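Local atomic coordinates of CELL division protein FTSZ (Haloferax volcanii, PDB entry 4B45), a protein that binds and probably hydrolyses GTP as a tubulin-like cytoskeletal protein of archaea and takes part in controlling cell shape. Residues 37-42 with 52-57; 62-67 with 105-110; 74-79 with 112-117; 128-133 with 161-166. All coordinates share one frame; numbering follows the deposited sequence.

How the contacts relate
The four contacts illustrate how one nucleotide-binding fold changes its chemistry with depth. Contact 4, near the centre of the chain, and contact 2, farther out, are buried and both touch the bound nucleotide, the first at its guanine and the second at its phosphates. Contacts 1 and 3 are partly buried. Contacts 1 and 4 each pair parallel strands of the same large sheet, about 23 Å apart between centres, whereas contact 3 packs two helices mainly through apolar side chains. Contacts 2 and 3 share helix 107-120, contact 2 at its start. Thr39 of contact 1 reaches Ser107 of contact 2, and Gly55 of contact 1 reaches Asp78 of contact 3.

Contact 1: residues 37-42 with 52-57; sequences VNTAKA and VLIGQD
Asn38 is held by the neighbouring strand through both its N and its O: Asn38 N donates to Val52 O at 3.1 Å, and Asn38 O accepts from Ile54 N at 3.0 Å in a nearly straight bond (170°). Around this parallel pairing the side chains close in. Ile54 carries CG1 between its backbone N and carbonyl carbon (chi1 61°), which lays the branch against segment 37-42; its CD1 meets Val37 CG1 at 3.6 Å, and its CG1 meets Thr39 CG2 at 3.7 Å. On the other face of the sheet Leu53 CD1 lies 3.5 Å from Asn38 O, while its CD2 rests on Lys41 CB. Past the last strand residues a water continues the link, donating to Thr39 O at 2.9 Å and to Ile54 O at 3.0 Å.

The second shell fixes these groups. Asn38 OD1 takes the N-H of Thr39 at 2.6 Å and, weakly, that of Ala40, shaping the turn out of the strand. Helix 68-85 covers Val37 and Ile54 through Val82 and Val74. With an alanine at Ile54 the methyls of Val37 and Thr39 would probably lose their partner and a gap would open beneath that helix. Chemically, then, two strand bonds and one water bridge the backbones, Asp78 takes Gly55 N, and the Thr39 hydroxyl ties this strand end to Ser107 of the GTP site, at the start of helix 107-120.

Contact 2: residues 62-67 with 105-110; sequences HGVGGD and GGSGSG. With GSP (5'-guanosine-diphosphate-monothiophosphate), chain C.
The peptide joining Gly106 to Ser107 has Val64 CG2 over one face, 3.7 Å from Gly106 C, while the nucleotide's O2B lies displaced toward the opposite face. Ser107 N points almost straight at O3B (176°), though at 3.4 Å the bond is weak, and a second weak bond runs from it to O2B. With Val64 CG1 anti to the carbonyl carbon (chi1 -55°), CG2 falls between N and the carbonyl carbon and reaches this face. The peptides on either side of this one do more of the gripping: Gly106 N donates to O3B at 3.2 Å and Gly108 N to O2B at 3.0 Å. These amides belong to the glycine-rich GGGSGSG loop, the counterpart of the tubulin signature motif, which leads into helix 107-120; segment 62-67 supplies the facing loop, thought to correspond to T3 of tubulin and FtsZ. From that side Gly66 N donates to O3G of the terminal thiophosphate at 2.6 Å. Side chains at Gly106 and Gly105 would probably strike Val64 and O3A respectively. A water bridges the two loops, accepting from Val64 N at 3.0 Å, donating to GSP O3B (water O to O3B 2.6 Å) and bonding Ser107 OG, whose other partner is Thr39.

Contact 3: residues 74-79 with 112-117; sequences VMESDQ and APVLAK
Val114 and Met75 make the apolar heart of this helix pair. The two side chains slide past each other in opposite directions, with Met75 CG 3.7 Å from Val114 CG1. Met75 sends CG away from its backbone N (chi1 -177°) and then bends twice, at chi2 and chi3, which folds SD back to lie 4.3 Å from Leu115 CB. The same bent chain also reaches Ile54 and Val8, and Leu115 turns to Ile6 and Val8, so both residues bear on strand 3-8 from the helix layer.

A second kind of contact sets polar side chains against a methyl group. The carboxylate of Glu76 lies flat over Val114 CG1, its CD and OE1 each 3.7 Å from that methyl, so the valine is covered by the face of the group and no bond to its oxygens is involved. Gln79, one turn on from Met75, approaches Val114 at about a right angle. Val114 is thereby met by three side chains of helix 68-85, with Glu76 at the solvent side.

In backbone terms the segments run at 36° to one another, their axes 9.3 Å apart at closest approach, and both point broadly the same way. Pro113 meanwhile packs on helix 140-156, on the far side from Met75. Neighbouring helices of like direction, laid over one face of a parallel sheet, are characteristic of the Rossmann-like GTPase domain of tubulin and FtsZ.

Contact 4: residues 128-133 with 161-166; sequences YVLGIL and LLVDND. With GSP (5'-guanosine-diphosphate-monothiophosphate), chain C.
Strands 128-133 and 161-164 run parallel, their axes 4.7 Å apart and turned by 26°, with Gly131 and Val163 each bonded through both N and O; Val163 N to Gly131 O spans 2.8 Å. On one face Leu130 and Leu161 lie side by side, Leu130 CD1 3.8 Å from Leu161 CD2, and Val163 CG2 adds to the same cluster, which helices 9-26 and 175-196 cover. Opposite, Leu162 CD2 folds over Gly131.

Farther along, Ile132 CD1 sits over the edge of the guanine plane, above the C2-N2 bond and 3.7 Å from N2, while its CG2 presses on the Asn165 amide, 3.2 Å from OD1. Asn165 CG lies anti to its carbonyl carbon (chi1 -85°), which turns the amide to the base: OD1 accepts from N2 at 3.1 Å, and ND2 donates to N3 at 3.3 Å. A leucine at Asn165 would probably leave N2 and N3 of the guanine without these mates and the base less firmly fixed in rotation. Asp164 OD1, salt-bridged to Arg324, closes an Asx turn onto Asp166 N.

Strand 127-133, helix 140-156 and strand 159-164 form a beta-alpha-beta crossover, and nucleotide recognition at the C-terminal strand ends is the hallmark of Rossmann-like folds.

Contact 1: residues 37-42 with 52-57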
loop_
_atom_site.group_PDB
_atom_site.type_symbol
_atom_site.label_atom_id
_atom_site.label_comp_id
_atom_site.label_asym_id
_atom_site.label_seq_id
_atom_site.Cartn_x
_atom_site.Cartn_y
_atom_site.Cartn_z
ATOM N N VAL A 37 -8.700 13.264 -4.467
ATOM C CA VAL A 37 -8.381 14.633 -4.797
ATOM C C VAL A 37 -7.618 14.643 -6.120
ATOM O O VAL A 37 -6.731 13.823 -6.331
ATOM C CB VAL A 37 -7.490 15.271 -3.712
ATOM C CG1 VAL A 37 -7.299 16.766 -3.985
ATOM C CG2 VAL A 37 -8.080 15.037 -2.321
ATOM N N ASN A 38 -7.957 15.571 -7.004
ATOM C CA ASN A 38 -7.294 15.663 -8.307
ATOM C C ASN A 38 -7.466 17.043 -8.904
ATOM O O ASN A 38 -8.209 17.864 -8.369
ATOM C CB ASN A 38 -7.870 14.635 -9.272
ATOM C CG ASN A 38 -6.866 14.186 -10.307
ATOM O OD1 ASN A 38 -5.934 14.914 -10.651
ATOM N ND2 ASN A 38 -7.040 12.967 -10.796
ATOM N N THR A 39 -6.783 17.282 -10.019
ATOM C CA THR A 39 -6.837 18.558 -10.729
ATOM C C THR A 39 -7.358 18.310 -12.132
ATOM O O THR A 39 -7.521 19.239 -12.916
ATOM C CB THR A 39 -5.431 19.172 -10.857
ATOM O OG1 THR A 39 -4.534 18.201 -11.426
ATOM C CG2 THR A 39 -4.907 19.584 -9.489
ATOM N N ALA A 40 -7.581 17.033 -12.448
ATOM C CA ALA A 40 -8.195 16.634 -13.700
ATOM C C ALA A 40 -9.634 16.250 -13.396
ATOM O O ALA A 40 -9.877 15.321 -12.630
ATOM C CB ALA A 40 -7.430 15.442 -14.314
ATOM N N LYS A 41 -10.591 16.975 -13.966
ATOM C CA LYS A 41 -11.993 16.740 -13.623
ATOM C C LYS A 41 -12.498 15.372 -14.088
ATOM O O LYS A 41 -13.207 14.684 -13.357
ATOM C CB LYS A 41 -12.895 17.866 -14.146
ATOM C CG LYS A 41 -14.372 17.615 -13.919
ATOM C CD LYS A 41 -15.230 18.837 -14.251
ATOM C CE LYS A 41 -16.707 18.535 -14.017
ATOM N NZ LYS A 41 -17.624 19.664 -14.366
ATOM N N ALA A 42 -12.126 14.986 -15.303
ATOM C CA ALA A 42 -12.549 13.712 -15.881
ATOM C C ALA A 42 -12.181 12.488 -15.019
ATOM O O ALA A 42 -12.969 11.544 -14.892
ATOM C CB ALA A 42 -11.985 13.564 -17.299
ATOM N N VAL A 52 -12.831 15.510 -4.680
ATOM C CA VAL A 52 -12.537 16.933 -4.523
ATOM C C VAL A 52 -11.672 17.433 -5.667
ATOM O O VAL A 52 -10.546 16.954 -5.866
ATOM C CB VAL A 52 -11.774 17.247 -3.226
ATOM C CG1 VAL A 52 -11.593 18.758 -3.098
ATOM C CG2 VAL A 52 -12.506 16.690 -2.025
ATOM N N LEU A 53 -12.196 18.404 -6.410
ATOM C CA LEU A 53 -11.447 18.999 -7.508
ATOM C C LEU A 53 -10.761 20.253 -6.992
ATOM O O LEU A 53 -11.390 21.114 -6.387
ATOM C CB LEU A 53 -12.361 19.311 -8.698
ATOM C CG LEU A 53 -11.698 19.790 -9.999
ATOM C CD1 LEU A 53 -10.777 18.742 -10.632
ATOM C CD2 LEU A 53 -12.735 20.263 -11.013
ATOM N N ILE A 54 -9.459 20.339 -7.213
ATOM C CA ILE A 54 -8.692 21.505 -6.808
ATOM C C ILE A 54 -7.977 22.075 -8.028
ATOM O O ILE A 54 -7.851 21.404 -9.058
ATOM C CB ILE A 54 -7.649 21.159 -5.706
ATOM C CG1 ILE A 54 -6.630 20.131 -6.213
ATOM C CG2 ILE A 54 -8.341 20.609 -4.463
ATOM C CD1 ILE A 54 -5.598 19.716 -5.149
ATOM N N GLY A 55 -7.548 23.330 -7.912
ATOM C CA GLY A 55 -6.678 23.951 -8.894
ATOM C C GLY A 55 -7.282 24.531 -10.153
ATOM O O GLY A 55 -6.531 24.930 -11.040
ATOM N N GLN A 56 -8.612 24.579 -10.246
ATOM C CA GLN A 56 -9.285 25.091 -11.449
ATOM C C GLN A 56 -8.858 26.500 -11.845
ATOM O O GLN A 56 -8.867 26.845 -13.025
ATOM C CB GLN A 56 -10.809 25.054 -11.309
ATOM C CG GLN A 56 -11.353 23.690 -10.929
ATOM C CD GLN A 56 -11.528 23.564 -9.438
ATOM O OE1 GLN A 56 -10.585 23.784 -8.675
ATOM N NE2 GLN A 56 -12.745 23.251 -9.007
ATOM N N ASP A 57 -8.479 27.308 -10.862
ATOM C CA ASP A 57 -8.044 28.672 -11.143
ATOM C C ASP A 57 -6.677 28.693 -11.811
ATOM O O ASP A 57 -6.276 29.715 -12.341
ATOM C CB ASP A 57 -7.994 29.491 -9.852
ATOM C CG ASP A 57 -7.025 28.919 -8.842
ATOM O OD1 ASP A 57 -7.067 27.692 -8.599
ATOM O OD2 ASP A 57 -6.207 29.697 -8.301
HETATM O O HOH W 1 -8.187 21.869 -12.010
#

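Contact 2: residues 62-67 with 105-110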
loop_
_atom_site.group_PDB
_atom_site.type_symbol
_atom_site.label_atom_id
_atom_site.label_comp_id
_atom_site.label_asym_id
_atom_site.label_seq_id
_atom_site.Cartn_x
_atom_site.Cartn_y
_atom_site.Cartn_z
ATOM N N HIS A 62 -7.973 20.328 -16.028
ATOM C CA HIS A 62 -7.324 19.432 -16.990
ATOM C C HIS A 62 -5.945 18.899 -16.572
ATOM O O HIS A 62 -5.119 18.588 -17.428
ATOM C CB HIS A 62 -7.313 20.016 -18.430
ATOM C CG HIS A 62 -6.554 21.303 -18.592
ATOM N ND1 HIS A 62 -5.301 21.519 -18.052
ATOM C CD2 HIS A 62 -6.867 22.439 -19.267
ATOM C CE1 HIS A 62 -4.882 22.731 -18.379
ATOM N NE2 HIS A 62 -5.818 23.313 -19.110
ATOM N N GLY A 63 -5.710 18.791 -15.264
ATOM C CA GLY A 63 -4.499 18.173 -14.746
ATOM C C GLY A 63 -3.284 19.069 -14.873
ATOM O O GLY A 63 -3.365 20.137 -15.484
ATOM N N VAL A 64 -2.154 18.642 -14.309
ATOM C CA VAL A 64 -0.936 19.457 -14.355
ATOM C C VAL A 64 0.138 18.882 -15.270
ATOM O O VAL A 64 1.259 19.398 -15.312
ATOM C CB VAL A 64 -0.333 19.712 -12.949
ATOM C CG1 VAL A 64 -1.376 20.345 -12.015
ATOM C CG2 VAL A 64 0.228 18.418 -12.343
ATOM N N GLY A 65 -0.206 17.823 -16.001
ATOM C CA GLY A 65 0.639 17.307 -17.072
ATOM C C GLY A 65 2.052 16.947 -16.655
ATOM O O GLY A 65 3.017 17.233 -17.367
ATOM N N GLY A 66 2.177 16.339 -15.480
ATOM C CA GLY A 66 3.441 15.771 -15.042
ATOM C C GLY A 66 4.333 16.815 -14.417
ATOM O O GLY A 66 5.489 16.545 -14.128
ATOM N N ASP A 67 3.790 18.012 -14.213
ATOM C CA ASP A 67 4.522 19.099 -13.570
ATOM C C ASP A 67 4.378 18.956 -12.052
ATOM O O ASP A 67 3.358 19.345 -11.465
ATOM C CB ASP A 67 3.960 20.446 -14.031
ATOM C CG ASP A 67 4.846 21.632 -13.647
ATOM O OD1 ASP A 67 5.505 21.596 -12.584
ATOM O OD2 ASP A 67 4.873 22.614 -14.421
ATOM N N GLY A 105 3.587 10.789 -11.272
ATOM C CA GLY A 105 2.719 11.763 -11.910
ATOM C C GLY A 105 3.068 13.193 -11.539
ATOM O O GLY A 105 4.167 13.475 -11.085
ATOM N N GLY A 106 2.143 14.111 -11.771
ATOM C CA GLY A 106 2.355 15.497 -11.400
ATOM C C GLY A 106 1.583 15.804 -10.132
ATOM O O GLY A 106 2.135 16.340 -9.177
ATOM N N SER A 107 0.307 15.427 -10.118
ATOM C CA SER A 107 -0.586 15.755 -9.014
ATOM C C SER A 107 -0.258 14.978 -7.743
ATOM O O SER A 107 -0.082 15.567 -6.676
ATOM C CB SER A 107 -2.043 15.510 -9.404
ATOM O OG SER A 107 -2.514 16.538 -10.254
ATOM N N GLY A 108 -0.187 13.657 -7.859
ATOM C CA GLY A 108 0.117 12.820 -6.717
ATOM C C GLY A 108 1.514 13.133 -6.244
ATOM O O GLY A 108 1.737 13.405 -5.070
ATOM N N SER A 109 2.451 13.110 -7.181
ATOM C CA SER A 109 3.850 13.383 -6.891
ATOM C C SER A 109 4.020 14.683 -6.110
ATOM O O SER A 109 4.678 14.712 -5.070
ATOM C CB SER A 109 4.623 13.454 -8.202
ATOM O OG SER A 109 5.919 13.983 -8.031
ATOM N N GLY A 110 3.411 15.754 -6.613
ATOM C CA GLY A 110 3.520 17.056 -5.982
ATOM C C GLY A 110 2.688 17.172 -4.722
ATOM O O GLY A 110 3.190 17.572 -3.674
HETATM P PG GSP C . -0.414 13.832 -14.420
HETATM O O3B GSP C . -0.888 13.767 -12.888
HETATM S S1G GSP C . 1.206 12.644 -14.916
HETATM O O2G GSP C . -1.603 13.475 -15.359
HETATM O O3G GSP C . 0.045 15.224 -14.588
HETATM P PB GSP C . -1.253 12.464 -12.040
HETATM O O1B GSP C . -2.736 12.218 -11.911
HETATM O O2B GSP C . -0.694 12.666 -10.638
HETATM P PA GSP C . -0.967 9.689 -12.342
HETATM O O1A GSP C . -1.690 8.991 -13.463
HETATM O O2A GSP C . -1.775 9.505 -11.084
HETATM O O3A GSP C . -0.621 11.179 -12.687
HETATM O "O5'" GSP C . 0.395 9.005 -12.040
HETATM C "C5'" GSP C . 1.185 8.420 -13.020
HETATM C "C4'" GSP C . 1.895 7.232 -12.527
HETATM O "O4'" GSP C . 1.002 6.349 -11.918
HETATM C "C3'" GSP C . 2.538 6.471 -13.615
HETATM O "O3'" GSP C . 3.629 5.847 -13.056
HETATM C "C2'" GSP C . 1.549 5.470 -14.000
HETATM O "O2'" GSP C . 2.193 4.339 -14.481
HETATM C "C1'" GSP C . 0.912 5.154 -12.735
HETATM N N9 GSP C . -0.490 4.793 -12.798
HETATM C C8 GSP C . -1.452 5.432 -13.472
HETATM N N7 GSP C . -2.632 4.825 -13.238
HETATM C C5 GSP C . -2.414 3.781 -12.383
HETATM C C6 GSP C . -3.276 2.818 -11.791
HETATM O O6 GSP C . -4.634 2.798 -12.049
HETATM N N1 GSP C . -2.731 1.888 -10.970
HETATM C C2 GSP C . -1.404 1.890 -10.711
HETATM N N2 GSP C . -0.883 0.858 -9.806
HETATM N N3 GSP C . -0.555 2.784 -11.240
HETATM C C4 GSP C . -1.052 3.750 -12.099
HETATM O O HOH W 2 -2.181 16.000 -12.985
#

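Contact 3: residues 74-79 with 112-117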
loop_
_atom_site.group_PDB
_atom_site.type_symbol
_atom_site.label_atom_id
_atom_site.label_comp_id
_atom_site.label_asym_id
_atom_site.label_seq_id
_atom_site.Cartn_x
_atom_site.Cartn_y
_atom_site.Cartn_z
ATOM N N VAL A 74 -0.611 23.743 -6.084
ATOM C CA VAL A 74 -2.066 23.680 -6.069
ATOM C C VAL A 74 -2.569 23.039 -4.774
ATOM O O VAL A 74 -3.566 23.477 -4.192
ATOM C CB VAL A 74 -2.586 22.930 -7.304
ATOM C CG1 VAL A 74 -4.036 22.560 -7.132
ATOM C CG2 VAL A 74 -2.389 23.785 -8.537
ATOM N N MET A 75 -1.872 22.012 -4.304
ATOM C CA MET A 75 -2.232 21.394 -3.035
ATOM C C MET A 75 -1.965 22.349 -1.864
ATOM O O MET A 75 -2.673 22.322 -0.860
ATOM C CB MET A 75 -1.479 20.067 -2.846
ATOM C CG MET A 75 -1.845 19.310 -1.574
ATOM S SD MET A 75 -3.516 18.646 -1.659
ATOM C CE MET A 75 -3.267 17.280 -2.809
ATOM N N GLU A 76 -0.938 23.183 -1.980
ATOM C CA GLU A 76 -0.676 24.185 -0.944
ATOM C C GLU A 76 -1.839 25.172 -0.840
ATOM O O GLU A 76 -2.356 25.433 0.256
ATOM C CB GLU A 76 0.607 24.973 -1.246
ATOM C CG GLU A 76 1.895 24.167 -1.260
ATOM C CD GLU A 76 2.439 23.880 0.131
ATOM O OE1 GLU A 76 1.682 24.014 1.116
ATOM O OE2 GLU A 76 3.635 23.526 0.237
ATOM N N SER A 77 -2.236 25.721 -1.989
ATOM C CA SER A 77 -3.262 26.762 -2.056
ATOM C C SER A 77 -4.628 26.239 -1.654
ATOM O O SER A 77 -5.435 26.971 -1.090
ATOM C CB SER A 77 -3.367 27.315 -3.477
ATOM O OG SER A 77 -2.090 27.635 -3.984
ATOM N N ASP A 78 -4.884 24.972 -1.963
ATOM C CA ASP A 78 -6.230 24.433 -1.865
ATOM C C ASP A 78 -6.372 23.376 -0.777
ATOM O O ASP A 78 -7.395 22.689 -0.718
ATOM C CB ASP A 78 -6.670 23.860 -3.219
ATOM C CG ASP A 78 -6.792 24.938 -4.312
ATOM O OD1 ASP A 78 -6.518 26.121 -4.025
ATOM O OD2 ASP A 78 -7.171 24.600 -5.459
ATOM N N GLN A 79 -5.372 23.250 0.096
ATOM C CA GLN A 79 -5.405 22.195 1.116
ATOM C C GLN A 79 -6.553 22.291 2.123
ATOM O O GLN A 79 -7.024 21.258 2.624
ATOM C CB GLN A 79 -4.067 22.053 1.847
ATOM C CG GLN A 79 -3.512 23.312 2.460
ATOM C CD GLN A 79 -2.221 23.039 3.214
ATOM O OE1 GLN A 79 -1.127 23.174 2.661
ATOM N NE2 GLN A 79 -2.341 22.638 4.478
ATOM N N ALA A 112 1.045 14.742 -2.824
ATOM C CA ALA A 112 1.075 13.750 -1.746
ATOM C C ALA A 112 1.913 14.191 -0.548
ATOM O O ALA A 112 1.440 14.125 0.584
ATOM C CB ALA A 112 1.514 12.363 -2.256
ATOM N N PRO A 113 3.159 14.654 -0.784
ATOM C CA PRO A 113 3.982 15.021 0.373
ATOM C C PRO A 113 3.370 16.188 1.126
ATOM O O PRO A 113 3.396 16.223 2.357
ATOM C CB PRO A 113 5.294 15.482 -0.266
ATOM C CG PRO A 113 5.307 14.862 -1.622
ATOM C CD PRO A 113 3.887 14.832 -2.052
ATOM N N VAL A 114 2.838 17.148 0.372
ATOM C CA VAL A 114 2.200 18.313 0.956
ATOM C C VAL A 114 1.034 17.922 1.872
ATOM O O VAL A 114 0.948 18.376 3.006
ATOM C CB VAL A 114 1.734 19.271 -0.145
ATOM C CG1 VAL A 114 1.018 20.465 0.452
ATOM C CG2 VAL A 114 2.932 19.712 -0.974
ATOM N N LEU A 115 0.143 17.075 1.375
ATOM C CA LEU A 115 -0.990 16.628 2.170
ATOM C C LEU A 115 -0.543 15.740 3.352
ATOM O O LEU A 115 -1.096 15.821 4.467
ATOM C CB LEU A 115 -1.984 15.895 1.271
ATOM C CG LEU A 115 -3.338 15.547 1.868
ATOM C CD1 LEU A 115 -3.970 16.806 2.404
ATOM C CD2 LEU A 115 -4.230 14.882 0.821
ATOM N N ALA A 116 0.470 14.911 3.123
ATOM C CA ALA A 116 0.972 14.045 4.190
ATOM C C ALA A 116 1.536 14.893 5.320
ATOM O O ALA A 116 1.239 14.657 6.490
ATOM C CB ALA A 116 2.027 13.082 3.670
ATOM N N LYS A 117 2.339 15.888 4.960
ATOM C CA LYS A 117 2.950 16.772 5.944
ATOM C C LYS A 117 1.910 17.626 6.671
ATOM O O LYS A 117 2.074 17.951 7.841
ATOM C CB LYS A 117 3.998 17.666 5.280
ATOM C CG LYS A 117 4.692 18.611 6.232
ATOM C CD LYS A 117 5.724 19.455 5.509
ATOM C CE LYS A 117 6.483 20.345 6.487
ATOM N NZ LYS A 117 7.607 21.065 5.822
#

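Contact 4: residues 128-133 with 161-166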
loop_
_atom_site.group_PDB
_atom_site.type_symbol
_atom_site.label_atom_id
_atom_site.label_comp_id
_atom_site.label_asym_id
_atom_site.label_seq_id
_atom_site.Cartn_x
_atom_site.Cartn_y
_atom_site.Cartn_z
ATOM N N TYR A 128 0.255 7.440 6.716
ATOM C CA TYR A 128 1.057 6.617 5.826
ATOM C C TYR A 128 0.827 7.057 4.398
ATOM O O TYR A 128 -0.261 7.514 4.064
ATOM C CB TYR A 128 0.635 5.151 5.944
ATOM C CG TYR A 128 0.771 4.579 7.337
ATOM C CD1 TYR A 128 1.948 4.738 8.057
ATOM C CD2 TYR A 128 -0.283 3.888 7.939
ATOM C CE1 TYR A 128 2.079 4.213 9.343
ATOM C CE2 TYR A 128 -0.157 3.369 9.226
ATOM C CZ TYR A 128 1.029 3.534 9.918
ATOM O OH TYR A 128 1.178 3.019 11.196
ATOM N N VAL A 129 1.846 6.916 3.557
ATOM C CA VAL A 129 1.667 7.069 2.126
ATOM C C VAL A 129 1.711 5.688 1.490
ATOM O O VAL A 129 2.650 4.915 1.712
ATOM C CB VAL A 129 2.751 7.970 1.485
ATOM C CG1 VAL A 129 2.706 7.888 -0.063
ATOM C CG2 VAL A 129 2.595 9.409 1.944
ATOM N N LEU A 130 0.667 5.359 0.738
ATOM C CA LEU A 130 0.701 4.185 -0.120
ATOM C C LEU A 130 1.157 4.694 -1.484
ATOM O O LEU A 130 0.383 5.322 -2.229
ATOM C CB LEU A 130 -0.680 3.524 -0.176
ATOM C CG LEU A 130 -0.881 2.293 -1.056
ATOM C CD1 LEU A 130 0.102 1.153 -0.713
ATOM C CD2 LEU A 130 -2.340 1.825 -0.930
ATOM N N GLY A 131 2.436 4.484 -1.785
ATOM C CA GLY A 131 3.036 5.096 -2.960
ATOM C C GLY A 131 3.303 4.134 -4.098
ATOM O O GLY A 131 3.882 3.061 -3.887
ATOM N N ILE A 132 2.895 4.519 -5.307
ATOM C CA ILE A 132 3.148 3.697 -6.503
ATOM C C ILE A 132 4.403 4.125 -7.249
ATOM O O ILE A 132 4.506 5.259 -7.744
ATOM C CB ILE A 132 1.961 3.713 -7.474
ATOM C CG1 ILE A 132 0.739 3.058 -6.828
ATOM C CG2 ILE A 132 2.309 2.991 -8.772
ATOM C CD1 ILE A 132 -0.585 3.621 -7.332
ATOM N N LEU A 133 5.361 3.205 -7.322
ATOM C CA LEU A 133 6.613 3.429 -8.030
ATOM C C LEU A 133 6.398 3.178 -9.526
ATOM O O LEU A 133 5.752 2.202 -9.898
ATOM C CB LEU A 133 7.670 2.472 -7.477
ATOM C CG LEU A 133 9.129 2.921 -7.445
ATOM C CD1 LEU A 133 9.289 4.140 -6.552
ATOM C CD2 LEU A 133 10.013 1.767 -6.967
ATOM N N LEU A 161 4.552 2.852 2.307
ATOM C CA LEU A 161 4.388 1.508 1.783
ATOM C C LEU A 161 4.451 1.573 0.246
ATOM O O LEU A 161 3.619 2.214 -0.399
ATOM C CB LEU A 161 3.056 0.924 2.271
ATOM C CG LEU A 161 2.573 -0.410 1.689
ATOM C CD1 LEU A 161 3.610 -1.494 1.887
ATOM C CD2 LEU A 161 1.201 -0.820 2.284
ATOM N N LEU A 162 5.446 0.925 -0.342
ATOM C CA LEU A 162 5.677 1.065 -1.777
ATOM C C LEU A 162 5.114 -0.078 -2.597
ATOM O O LEU A 162 5.266 -1.250 -2.249
ATOM C CB LEU A 162 7.171 1.187 -2.077
ATOM C CG LEU A 162 7.868 2.530 -1.853
ATOM C CD1 LEU A 162 9.341 2.429 -2.286
ATOM C CD2 LEU A 162 7.144 3.648 -2.612
ATOM N N VAL A 163 4.480 0.285 -3.703
ATOM C CA VAL A 163 4.043 -0.660 -4.710
ATOM C C VAL A 163 4.857 -0.441 -5.973
ATOM O O VAL A 163 4.818 0.639 -6.573
ATOM C CB VAL A 163 2.567 -0.418 -5.077
ATOM C CG1 VAL A 163 2.143 -1.347 -6.209
ATOM C CG2 VAL A 163 1.688 -0.583 -3.861
ATOM N N ASP A 164 5.590 -1.465 -6.383
ATOM C CA ASP A 164 6.313 -1.434 -7.646
ATOM C C ASP A 164 5.428 -1.983 -8.782
ATOM O O ASP A 164 5.113 -3.175 -8.809
ATOM C CB ASP A 164 7.595 -2.255 -7.494
ATOM C CG ASP A 164 8.460 -2.251 -8.742
ATOM O OD1 ASP A 164 8.214 -1.449 -9.675
ATOM O OD2 ASP A 164 9.414 -3.058 -8.777
ATOM N N ASN A 165 5.019 -1.114 -9.710
ATOM C CA ASN A 165 4.187 -1.534 -10.837
ATOM C C ASN A 165 4.819 -2.659 -11.641
ATOM O O ASN A 165 4.130 -3.542 -12.153
ATOM C CB ASN A 165 3.883 -0.349 -11.775
ATOM C CG ASN A 165 2.686 0.471 -11.312
ATOM O OD1 ASN A 165 2.080 0.160 -10.282
ATOM N ND2 ASN A 165 2.341 1.533 -12.073
ATOM N N ASP A 166 6.137 -2.611 -11.770
ATOM C CA ASP A 166 6.872 -3.665 -12.454
ATOM C C ASP A 166 6.772 -5.017 -11.734
ATOM O O ASP A 166 7.049 -6.048 -12.337
ATOM C CB ASP A 166 8.345 -3.275 -12.618
ATOM C CG ASP A 166 8.582 -2.380 -13.814
ATOM O OD1 ASP A 166 7.660 -2.236 -14.645
ATOM O OD2 ASP A 166 9.694 -1.821 -13.930
HETATM P PG GSP C . -0.414 13.832 -14.420
HETATM O O3B GSP C . -0.888 13.767 -12.888
HETATM S S1G GSP C . 1.206 12.644 -14.916
HETATM O O2G GSP C . -1.603 13.475 -15.359
HETATM O O3G GSP C . 0.045 15.224 -14.588
HETATM P PB GSP C . -1.253 12.464 -12.040
HETATM O O1B GSP C . -2.736 12.218 -11.911
HETATM O O2B GSP C . -0.694 12.666 -10.638
HETATM P PA GSP C . -0.967 9.689 -12.342
HETATM O O1A GSP C . -1.690 8.991 -13.463
HETATM O O2A GSP C . -1.775 9.505 -11.084
HETATM O O3A GSP C . -0.621 11.179 -12.687
HETATM O "O5'" GSP C . 0.395 9.005 -12.040
HETATM C "C5'" GSP C . 1.185 8.420 -13.020
HETATM C "C4'" GSP C . 1.895 7.232 -12.527
HETATM O "O4'" GSP C . 1.002 6.349 -11.918
HETATM C "C3'" GSP C . 2.538 6.471 -13.615
HETATM O "O3'" GSP C . 3.629 5.847 -13.056
HETATM C "C2'" GSP C . 1.549 5.470 -14.000
HETATM O "O2'" GSP C . 2.193 4.339 -14.481
HETATM C "C1'" GSP C . 0.912 5.154 -12.735
HETATM N N9 GSP C . -0.490 4.793 -12.798
HETATM C C8 GSP C . -1.452 5.432 -13.472
HETATM N N7 GSP C . -2.632 4.825 -13.238
HETATM C C5 GSP C . -2.414 3.781 -12.383
HETATM C C6 GSP C . -3.276 2.818 -11.791
HETATM O O6 GSP C . -4.634 2.798 -12.049
HETATM N N1 GSP C . -2.731 1.888 -10.970
HETATM C C2 GSP C . -1.404 1.890 -10.711
HETATM N N2 GSP C . -0.883 0.858 -9.806
HETATM N N3 GSP C . -0.555 2.784 -11.240
HETATM C C4 GSP C . -1.052 3.750 -12.099
#